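Local coordinates for nickel-dependent hydrogenase large subunit (Allochromatium vinosum, PDB 3MYR), which forms the large subunit of a [NiFe] hydrogenase, carries the nickel-iron active center, oxidises H2 to feed electrons to an acceptor, and probably recycles hydrogen made by nitrogenase, at residues Ser374-Pro379 and Trp512-Arg517; Gly389-Val394 and Leu427-Ala432. All coordinates share one frame; numbering follows the deposited sequence.

Contact 1 of 2, residues Ser374-Pro379 and Trp512-Arg517; sequences SWLKAP and WNAGPR
P379 lays CB over one face of the W512 indole, a CH-pi contact in which CB stands 3.5 Å from the centroid of the six-membered ring and only 12° off its normal. The indole gets there although its CB leaves the backbone away from P379: with CG anti to the carbonyl carbon and beside the backbone N (chi1 -71°), the ring swings back over the proline. Apolar contacts continue the seam. L376 sends CD2 against the A514 methyl, CD2 to CB at 3.4 Å, while its CB faces the P516 CD at 4.0 Å. A378 CB lies 4.1 Å from P516 CD, and S374 CB reaches P516 CG. In the [NiFe] hydrogenase large subunit, this packs the start of strand 378-381 and the loop before it on the C-terminal end of helix 509-514, where G515 CA lies 3.7 Å from K377 O. The direct contacts include no hydrogen bond; the polar link is a water that donates to A514 O (2.7 Å) and accepts from S374 OG (2.6 Å). That hydroxyl, anti to its own backbone N (chi1 -176°), also takes the N-H of L376 at 2.9 Å in a nearly straight bond, closing an ST turn. The K377 side chain leaves the contact and ends near the magnesium site, its NZ bonded to Q349 O and T350 OG1.

Contact 2 of 2, residues Gly389-Val394 and Leu427-Ala432; sequences GPLARV and LGRTAA
G428 meets L391 where the two helices cross, its carbonyl O 4.2 Å from L391 CD1, a loose approach by the end of the leucine. One residue on, R429 lies alongside L391: its CA is 4.2 Å from L391 CB, and the aliphatic start of the side chain runs past the same leucine. L391 CD2 comes at the guanidinium obliquely. With CG and CD both extended (chi1 -169°, chi2 174°), the arginine chain takes the guanidinium past the L391 side chain, where NE forms a salt bridge with E387 and F552 provides a cation-pi partner. A432 fills the middle of the interface. Its methyl enters between P390, L391 and V394, with CB 3.6 Å from P390 O, 3.8 Å from L391 CA and 3.8 Å from V394 CG2. V394 CG2 also touches the A432 carbonyl O at 3.7 Å. P390 O, against which the methyl rests, accepts the V394 N-H within its own helix. The axes of 390-394 and 427-432 approach to 8.4 Å at 77°, a steep helix-helix crossing with the A432 methyl at its middle, here between the N-terminal turn of helix 390-399, with G389 at its N-cap position, and the long helix 426-456 in the buried core of the hydrogenase large subunit.

In the fold
Strand 378-381 of contact 1 and helix 390-399 of contact 2 follow each other in the chain, so one stretch of backbone supplies a partner to each. The two centres lie about 20 Å apart; the nearest atoms come within about 5 Å without touching. Between 379 and 512 the chain runs out through contact 2 and returns, so contact 1 joins the ends of a long excursion. Both lie near the nickel-iron center without lining it: the side chains of A514 in contact 1 and P390 in contact 2 are each about 8 Å from it. Contact 1 also adjoins the magnesium ion bound by E42, A506 and H561, with the K377 side chain about 4 Å away.

Contact 1 of 2, residues Ser374-Pro379 and Trp512-Arg517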
# COMPACT_ATOMS: atom_id res chain seq x y z
N SER B 374 -14.22 11.04 -11.84
CA SER B 374 -13.21 10.28 -11.18
C SER B 374 -12.13 9.77 -12.14
O SER B 374 -12.41 9.50 -13.30
CB SER B 374 -13.85 9.04 -10.45
OG SER B 374 -12.82 8.29 -9.70
N TRP B 375 -10.92 9.57 -11.60
CA TRP B 375 -9.86 8.92 -12.33
C TRP B 375 -9.98 7.41 -12.21
O TRP B 375 -9.25 6.72 -12.90
CB TRP B 375 -8.44 9.37 -11.94
CG TRP B 375 -8.08 10.73 -12.49
CD1 TRP B 375 -7.87 11.88 -11.77
CD2 TRP B 375 -7.84 11.06 -13.85
NE1 TRP B 375 -7.55 12.93 -12.61
CE2 TRP B 375 -7.57 12.45 -13.90
CE3 TRP B 375 -7.94 10.33 -15.06
CZ2 TRP B 375 -7.27 13.12 -15.11
CZ3 TRP B 375 -7.61 11.00 -16.26
CH2 TRP B 375 -7.32 12.38 -16.28
N LEU B 376 -10.93 6.92 -11.41
CA LEU B 376 -11.18 5.45 -11.38
C LEU B 376 -12.09 5.02 -12.50
O LEU B 376 -13.13 5.65 -12.71
CB LEU B 376 -11.79 4.95 -10.03
CG LEU B 376 -10.82 4.99 -8.81
CD1 LEU B 376 -10.57 6.47 -8.35
CD2 LEU B 376 -11.55 4.21 -7.69
N LYS B 377 -11.69 3.97 -13.24
CA LYS B 377 -12.65 3.22 -14.07
C LYS B 377 -13.72 2.54 -13.17
O LYS B 377 -13.52 2.42 -11.95
CB LYS B 377 -11.94 2.18 -14.91
CG LYS B 377 -10.99 2.78 -15.96
CD LYS B 377 -10.29 1.67 -16.72
CE LYS B 377 -9.32 2.29 -17.74
NZ LYS B 377 -8.47 1.22 -18.42
N ALA B 378 -14.85 2.13 -13.78
CA ALA B 378 -15.92 1.43 -13.06
C ALA B 378 -16.03 -0.06 -13.43
O ALA B 378 -16.64 -0.38 -14.44
CB ALA B 378 -17.26 2.15 -13.27
N PRO B 379 -15.40 -0.94 -12.64
CA PRO B 379 -15.40 -2.36 -12.99
C PRO B 379 -16.76 -2.92 -12.59
O PRO B 379 -17.30 -2.56 -11.53
CB PRO B 379 -14.27 -2.96 -12.08
CG PRO B 379 -13.41 -1.80 -11.78
CD PRO B 379 -14.45 -0.69 -11.54
N TRP B 512 -12.59 -1.65 -8.06
CA TRP B 512 -13.95 -2.18 -7.83
C TRP B 512 -14.68 -1.36 -6.78
O TRP B 512 -15.82 -0.90 -7.03
CB TRP B 512 -13.87 -3.65 -7.29
CG TRP B 512 -13.43 -4.62 -8.35
CD1 TRP B 512 -12.18 -5.12 -8.53
CD2 TRP B 512 -14.27 -5.23 -9.35
NE1 TRP B 512 -12.18 -6.03 -9.57
CE2 TRP B 512 -13.44 -6.10 -10.10
CE3 TRP B 512 -15.64 -5.12 -9.68
CZ2 TRP B 512 -13.94 -6.89 -11.18
CZ3 TRP B 512 -16.14 -5.88 -10.75
CH2 TRP B 512 -15.29 -6.78 -11.49
N ASN B 513 -14.10 -1.28 -5.57
CA ASN B 513 -14.91 -0.73 -4.45
C ASN B 513 -15.17 0.77 -4.55
O ASN B 513 -16.26 1.27 -4.22
CB ASN B 513 -14.18 -1.03 -3.11
CG ASN B 513 -14.18 -2.52 -2.78
OD1 ASN B 513 -15.06 -3.26 -3.23
ND2 ASN B 513 -13.25 -2.95 -1.95
N ALA B 514 -14.15 1.53 -4.95
CA ALA B 514 -14.20 3.01 -4.91
C ALA B 514 -14.66 3.61 -6.25
O ALA B 514 -14.77 4.86 -6.41
CB ALA B 514 -12.82 3.51 -4.58
N GLY B 515 -14.79 2.78 -7.27
CA GLY B 515 -15.00 3.27 -8.63
C GLY B 515 -16.39 3.90 -8.73
O GLY B 515 -17.26 3.65 -7.88
N PRO B 516 -16.61 4.74 -9.74
CA PRO B 516 -17.84 5.54 -9.70
C PRO B 516 -19.00 4.80 -10.36
O PRO B 516 -18.95 3.56 -10.56
CB PRO B 516 -17.46 6.81 -10.50
CG PRO B 516 -16.58 6.20 -11.63
CD PRO B 516 -15.71 5.14 -10.86
N ARG B 517 -20.04 5.56 -10.69
CA ARG B 517 -21.24 5.02 -11.34
C ARG B 517 -20.96 4.57 -12.76
O ARG B 517 -20.00 5.03 -13.36
CB ARG B 517 -22.35 6.04 -11.34
CG ARG B 517 -23.04 6.20 -9.99
CD ARG B 517 -23.72 7.61 -9.83
NE ARG B 517 -24.54 7.71 -8.59
CZ ARG B 517 -24.05 7.83 -7.34
NH1 ARG B 517 -22.74 7.91 -7.14
NH2 ARG B 517 -24.87 7.89 -6.28
O HOH W 1 -14.46 6.89 -8.22

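Contact 2 of 2, residues Gly389-Val394 and Leu427-Ala432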
# COMPACT_ATOMS: atom_id res chain seq x y z
N GLY B 389 -12.63 -7.82 -1.12
CA GLY B 389 -11.78 -7.50 0.05
C GLY B 389 -12.12 -8.48 1.17
O GLY B 389 -12.69 -9.57 0.93
N PRO B 390 -11.71 -8.14 2.42
CA PRO B 390 -11.89 -9.10 3.50
C PRO B 390 -13.30 -9.59 3.70
O PRO B 390 -13.49 -10.75 4.07
CB PRO B 390 -11.41 -8.32 4.77
CG PRO B 390 -10.37 -7.34 4.20
CD PRO B 390 -10.98 -6.93 2.82
N LEU B 391 -14.30 -8.72 3.58
CA LEU B 391 -15.70 -9.17 3.79
C LEU B 391 -16.10 -10.22 2.71
O LEU B 391 -16.73 -11.25 3.01
CB LEU B 391 -16.67 -7.99 3.78
CG LEU B 391 -18.16 -8.30 4.17
CD1 LEU B 391 -18.32 -9.19 5.44
CD2 LEU B 391 -19.01 -6.98 4.31
N ALA B 392 -15.71 -9.97 1.47
CA ALA B 392 -16.01 -10.93 0.37
C ALA B 392 -15.35 -12.26 0.66
O ALA B 392 -15.95 -13.30 0.45
CB ALA B 392 -15.50 -10.41 -0.96
N ARG B 393 -14.12 -12.23 1.20
CA ARG B 393 -13.38 -13.47 1.43
C ARG B 393 -13.99 -14.23 2.58
O ARG B 393 -14.14 -15.47 2.55
CB ARG B 393 -11.88 -13.20 1.67
CG ARG B 393 -11.07 -13.00 0.34
CD ARG B 393 -9.53 -12.88 0.66
NE ARG B 393 -9.28 -11.67 1.46
CZ ARG B 393 -8.93 -10.46 1.01
NH1 ARG B 393 -8.65 -9.48 1.87
NH2 ARG B 393 -8.82 -10.22 -0.29
N VAL B 394 -14.32 -13.50 3.63
CA VAL B 394 -14.84 -14.18 4.82
C VAL B 394 -16.22 -14.75 4.50
O VAL B 394 -16.55 -15.88 4.89
CB VAL B 394 -14.82 -13.28 6.08
CG1 VAL B 394 -15.64 -13.86 7.20
CG2 VAL B 394 -13.38 -13.08 6.51
N LEU B 427 -19.25 -2.46 10.32
CA LEU B 427 -18.67 -3.25 11.41
C LEU B 427 -18.22 -4.62 10.89
O LEU B 427 -17.21 -5.11 11.34
CB LEU B 427 -19.72 -3.57 12.47
CG LEU B 427 -19.34 -3.52 13.95
CD1 LEU B 427 -20.26 -4.31 14.92
CD2 LEU B 427 -17.94 -3.66 14.34
N GLY B 428 -19.07 -5.31 10.14
CA GLY B 428 -18.74 -6.68 9.74
C GLY B 428 -17.47 -6.69 8.86
O GLY B 428 -16.65 -7.58 8.93
N ARG B 429 -17.28 -5.66 8.05
CA ARG B 429 -16.13 -5.57 7.14
C ARG B 429 -14.88 -5.43 8.01
O ARG B 429 -13.87 -6.05 7.73
CB ARG B 429 -16.31 -4.31 6.28
CG ARG B 429 -15.40 -4.14 5.12
CD ARG B 429 -15.81 -2.90 4.29
NE ARG B 429 -17.10 -3.13 3.61
CZ ARG B 429 -18.23 -2.44 3.81
NH1 ARG B 429 -18.32 -1.43 4.69
NH2 ARG B 429 -19.32 -2.79 3.14
N THR B 430 -14.95 -4.58 9.03
CA THR B 430 -13.82 -4.27 9.87
C THR B 430 -13.52 -5.54 10.67
O THR B 430 -12.37 -5.91 10.84
CB THR B 430 -14.19 -3.13 10.87
OG1 THR B 430 -14.51 -1.97 10.13
CG2 THR B 430 -13.03 -2.78 11.88
N ALA B 431 -14.56 -6.19 11.18
CA ALA B 431 -14.37 -7.48 11.86
C ALA B 431 -13.76 -8.54 10.87
O ALA B 431 -12.91 -9.29 11.27
CB ALA B 431 -15.71 -8.02 12.43
N ALA B 432 -14.25 -8.63 9.64
CA ALA B 432 -13.74 -9.64 8.70
C ALA B 432 -12.20 -9.49 8.50
O ALA B 432 -11.46 -10.47 8.39
CB ALA B 432 -14.45 -9.49 7.33